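Myosin-I heavy chain (Dictyostelium discoideum, PDB 5EJR) acts as an actin-based class VII motor with ATPase activity in early phagocytosis and adhesion, the chain here being its C-terminal MyTH4-FERM tail unit. Local coordinates at residues 63-74 against 86-96. Numbering follows the deposited sequence.
Sequences KAIKNFSEIMMW and ASLVIQSIISR
Arg96 reaches across to Asn67 and Glu70. Glu70 comes the other way, among Val89, Ser92, Ile93 and Arg96. Its CB rests on Ile93 CG1 at 3.7 Å. With CG anti to the carbonyl carbon (chi1 -71°) and the chain extended beyond it, the carboxylate is carried to helix 86-99. CD lies 3.3 Å and OE2 3.2 Å from Arg96 NH2. OE1 accepts three bonds: from Ser92 OG at 2.8 Å, on the syn side but well out of the carboxylate plane, and from Arg96 NH1 and NH2, both from above that plane. Arg96 NH1 also donates to Asn67 OD1 at 2.8 Å. In place of Arg96, an alanine is likely to leave the Glu70 carboxylate without the guanidinium that pairs with it and Asn67 OD1 without this donor. At the other end, Ile90 CD1 lies over the Trp74 six-membered ring, 3.9 Å from its centroid, a CH-pi contact. Ala86 O meets the ring edge, and Trp74 NE1 hydrogen-bonds to Lys126 O. Between these, Val89 packs on Met73 and Ile93 on Ile71. Segments 63-74 and 86-96 run roughly antiparallel, at 146°, with axes 9.0 Å apart at closest approach, as neighbours in the MyTH4 helical bundle.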
loop_
_atom_site.group_PDB
_atom_site.type_symbol
_atom_site.label_atom_id
_atom_site.label_comp_id
_atom_site.label_asym_id
_atom_site.label_seq_id
_atom_site.Cartn_x
_atom_site.Cartn_y
_atom_site.Cartn_z
ATOM N N LYS A 63 8.450 -9.406 26.546
ATOM C CA LYS A 63 7.925 -8.654 25.396
ATOM C C LYS A 63 6.867 -7.636 25.875
ATOM O O LYS A 63 6.746 -6.555 25.295
ATOM C CB LYS A 63 7.294 -9.604 24.363
ATOM C CG LYS A 63 8.274 -10.525 23.648
ATOM C CD LYS A 63 7.534 -11.491 22.739
ATOM C CE LYS A 63 8.447 -12.555 22.187
ATOM N NZ LYS A 63 7.885 -13.170 20.955
ATOM N N ALA A 64 6.106 -8.000 26.927
ATOM C CA ALA A 64 5.061 -7.164 27.528
ATOM C C ALA A 64 5.679 -5.936 28.196
ATOM O O ALA A 64 5.077 -4.861 28.149
ATOM C CB ALA A 64 4.275 -7.965 28.536
ATOM N N ILE A 65 6.897 -6.094 28.781
ATOM C CA ILE A 65 7.659 -5.020 29.423
ATOM C C ILE A 65 8.081 -4.008 28.372
ATOM O O ILE A 65 7.848 -2.811 28.580
ATOM C CB ILE A 65 8.863 -5.540 30.271
ATOM C CG1 ILE A 65 8.372 -6.320 31.502
ATOM C CG2 ILE A 65 9.807 -4.383 30.687
ATOM C CD1 ILE A 65 9.348 -7.406 32.008
ATOM N N LYS A 66 8.699 -4.473 27.253
ATOM C CA LYS A 66 9.122 -3.586 26.150
ATOM C C LYS A 66 7.899 -2.863 25.564
ATOM O O LYS A 66 7.998 -1.674 25.243
ATOM C CB LYS A 66 9.838 -4.368 25.032
ATOM C CG LYS A 66 10.533 -3.485 23.993
ATOM C CD LYS A 66 11.031 -4.301 22.812
ATOM C CE LYS A 66 11.925 -3.509 21.888
ATOM N NZ LYS A 66 12.364 -4.324 20.724
ATOM N N ASN A 67 6.768 -3.592 25.422
ATOM C CA ASN A 67 5.506 -3.068 24.893
ATOM C C ASN A 67 4.969 -1.932 25.756
ATOM O O ASN A 67 4.493 -0.928 25.210
ATOM C CB ASN A 67 4.461 -4.160 24.824
ATOM C CG ASN A 67 3.227 -3.719 24.079
ATOM O OD1 ASN A 67 3.173 -3.720 22.852
ATOM N ND2 ASN A 67 2.240 -3.270 24.800
ATOM N N PHE A 68 5.044 -2.093 27.109
ATOM C CA PHE A 68 4.576 -1.079 28.042
ATOM C C PHE A 68 5.288 0.229 27.840
ATOM O O PHE A 68 4.619 1.250 27.692
ATOM C CB PHE A 68 4.664 -1.543 29.500
ATOM C CG PHE A 68 3.849 -0.664 30.415
ATOM C CD1 PHE A 68 2.482 -0.860 30.558
ATOM C CD2 PHE A 68 4.444 0.373 31.120
ATOM C CE1 PHE A 68 1.728 -0.044 31.398
ATOM C CE2 PHE A 68 3.687 1.199 31.946
ATOM C CZ PHE A 68 2.339 0.978 32.087
ATOM N N SER A 69 6.630 0.197 27.765
ATOM C CA SER A 69 7.428 1.402 27.529
ATOM C C SER A 69 7.082 2.060 26.178
ATOM O O SER A 69 7.150 3.279 26.075
ATOM C CB SER A 69 8.925 1.118 27.656
ATOM O OG SER A 69 9.439 0.324 26.602
ATOM N N GLU A 70 6.659 1.255 25.170
ATOM C CA GLU A 70 6.257 1.763 23.855
ATOM C C GLU A 70 4.901 2.477 23.944
ATOM O O GLU A 70 4.740 3.549 23.351
ATOM C CB GLU A 70 6.273 0.651 22.796
ATOM C CG GLU A 70 7.695 0.228 22.454
ATOM C CD GLU A 70 7.895 -0.828 21.387
ATOM O OE1 GLU A 70 6.895 -1.411 20.908
ATOM O OE2 GLU A 70 9.070 -1.094 21.052
ATOM N N ILE A 71 3.952 1.907 24.725
ATOM C CA ILE A 71 2.644 2.514 24.997
ATOM C C ILE A 71 2.885 3.899 25.645
ATOM O O ILE A 71 2.336 4.906 25.187
ATOM C CB ILE A 71 1.760 1.558 25.843
ATOM C CG1 ILE A 71 1.305 0.369 24.971
ATOM C CG2 ILE A 71 0.561 2.290 26.463
ATOM C CD1 ILE A 71 0.337 -0.646 25.604
ATOM N N MET A 72 3.802 3.943 26.635
ATOM C CA MET A 72 4.224 5.159 27.335
ATOM C C MET A 72 4.810 6.197 26.379
ATOM O O MET A 72 4.546 7.383 26.535
ATOM C CB MET A 72 5.215 4.810 28.455
ATOM C CG MET A 72 4.572 4.079 29.622
ATOM S SD MET A 72 5.683 3.903 31.052
ATOM C CE MET A 72 6.017 5.629 31.427
ATOM N N MET A 73 5.566 5.750 25.368
ATOM C CA MET A 73 6.153 6.598 24.329
ATOM C C MET A 73 5.057 7.178 23.450
ATOM O O MET A 73 5.132 8.340 23.069
ATOM C CB MET A 73 7.106 5.779 23.453
ATOM C CG MET A 73 8.422 5.488 24.102
ATOM S SD MET A 73 9.306 4.164 23.258
ATOM C CE MET A 73 10.095 5.045 22.082
ATOM N N TRP A 74 4.047 6.359 23.110
ATOM C CA TRP A 74 2.930 6.780 22.264
ATOM C C TRP A 74 2.094 7.856 22.979
ATOM O O TRP A 74 1.728 8.874 22.380
ATOM C CB TRP A 74 2.057 5.576 21.891
ATOM C CG TRP A 74 0.742 5.982 21.313
ATOM C CD1 TRP A 74 -0.475 5.955 21.931
ATOM C CD2 TRP A 74 0.530 6.582 20.030
ATOM N NE1 TRP A 74 -1.445 6.450 21.089
ATOM C CE2 TRP A 74 -0.852 6.869 19.924
ATOM C CE3 TRP A 74 1.372 6.888 18.945
ATOM C CZ2 TRP A 74 -1.413 7.431 18.769
ATOM C CZ3 TRP A 74 0.814 7.433 17.796
ATOM C CH2 TRP A 74 -0.559 7.713 17.722
ATOM N N ALA A 86 6.188 8.780 16.748
ATOM C CA ALA A 86 4.941 8.250 17.311
ATOM C C ALA A 86 4.263 7.195 16.404
ATOM O O ALA A 86 3.775 6.186 16.921
ATOM C CB ALA A 86 3.977 9.385 17.612
ATOM N N SER A 87 4.244 7.419 15.058
ATOM C CA SER A 87 3.627 6.453 14.137
ATOM C C SER A 87 4.391 5.134 14.139
ATOM O O SER A 87 3.778 4.066 14.214
ATOM C CB SER A 87 3.500 7.021 12.726
ATOM O OG SER A 87 4.755 7.361 12.164
ATOM N N LEU A 88 5.727 5.223 14.127
ATOM C CA LEU A 88 6.673 4.101 14.183
ATOM C C LEU A 88 6.511 3.334 15.502
ATOM O O LEU A 88 6.554 2.104 15.500
ATOM C CB LEU A 88 8.106 4.637 14.050
ATOM C CG LEU A 88 8.834 4.431 12.706
ATOM C CD1 LEU A 88 8.005 4.899 11.519
ATOM C CD2 LEU A 88 10.186 5.140 12.701
ATOM N N VAL A 89 6.227 4.058 16.609
ATOM C CA VAL A 89 6.041 3.447 17.937
ATOM C C VAL A 89 4.756 2.619 17.981
ATOM O O VAL A 89 4.808 1.449 18.361
ATOM C CB VAL A 89 6.158 4.492 19.084
ATOM C CG1 VAL A 89 5.628 3.939 20.406
ATOM C CG2 VAL A 89 7.599 4.957 19.245
ATOM N N ILE A 90 3.617 3.195 17.554
ATOM C CA ILE A 90 2.346 2.466 17.534
ATOM C C ILE A 90 2.380 1.311 16.498
ATOM O O ILE A 90 1.784 0.276 16.759
ATOM C CB ILE A 90 1.120 3.412 17.375
ATOM C CG1 ILE A 90 -0.211 2.667 17.656
ATOM C CG2 ILE A 90 1.116 4.142 16.026
ATOM C CD1 ILE A 90 -1.445 3.611 17.948
ATOM N N GLN A 91 3.099 1.465 15.360
ATOM C CA GLN A 91 3.238 0.375 14.380
ATOM C C GLN A 91 3.920 -0.851 15.035
ATOM O O GLN A 91 3.474 -1.975 14.822
ATOM C CB GLN A 91 4.026 0.840 13.155
ATOM C CG GLN A 91 3.137 1.537 12.129
ATOM C CD GLN A 91 3.935 2.451 11.245
ATOM O OE1 GLN A 91 5.067 2.159 10.850
ATOM N NE2 GLN A 91 3.377 3.600 10.942
ATOM N N SER A 92 4.943 -0.607 15.894
ATOM C CA SER A 92 5.661 -1.631 16.672
ATOM C C SER A 92 4.697 -2.375 17.602
ATOM O O SER A 92 4.674 -3.608 17.587
ATOM C CB SER A 92 6.795 -0.998 17.473
ATOM O OG SER A 92 7.489 -1.973 18.230
ATOM N N ILE A 93 3.842 -1.617 18.350
ATOM C CA ILE A 93 2.847 -2.147 19.283
ATOM C C ILE A 93 1.852 -3.028 18.577
ATOM O O ILE A 93 1.566 -4.119 19.063
ATOM C CB ILE A 93 2.137 -1.020 20.097
ATOM C CG1 ILE A 93 3.147 -0.202 20.934
ATOM C CG2 ILE A 93 1.006 -1.582 20.994
ATOM C CD1 ILE A 93 2.630 1.150 21.428
ATOM N N ILE A 94 1.297 -2.556 17.450
ATOM C CA ILE A 94 0.297 -3.340 16.736
ATOM C C ILE A 94 0.962 -4.561 16.088
ATOM O O ILE A 94 0.378 -5.646 16.134
ATOM C CB ILE A 94 -0.571 -2.467 15.788
ATOM C CG1 ILE A 94 -1.689 -1.760 16.615
ATOM C CG2 ILE A 94 -1.194 -3.276 14.642
ATOM C CD1 ILE A 94 -1.953 -0.425 16.183
ATOM N N SER A 95 2.205 -4.409 15.596
ATOM C CA SER A 95 2.958 -5.533 15.007
ATOM C C SER A 95 3.140 -6.622 16.077
ATOM O O SER A 95 2.820 -7.792 15.826
ATOM C CB SER A 95 4.308 -5.064 14.470
ATOM O OG SER A 95 5.144 -6.166 14.149
ATOM N N ARG A 96 3.554 -6.210 17.310
ATOM C CA ARG A 96 3.714 -7.136 18.436
ATOM C C ARG A 96 2.401 -7.873 18.711
ATOM O O ARG A 96 2.413 -9.087 18.882
ATOM C CB ARG A 96 4.240 -6.393 19.678
ATOM C CG ARG A 96 4.584 -7.291 20.880
ATOM C CD ARG A 96 5.194 -6.517 22.029
ATOM N NE ARG A 96 6.462 -5.863 21.686
ATOM C CZ ARG A 96 6.598 -4.567 21.413
ATOM N NH1 ARG A 96 5.537 -3.763 21.422
ATOM N NH2 ARG A 96 7.788 -4.069 21.109
#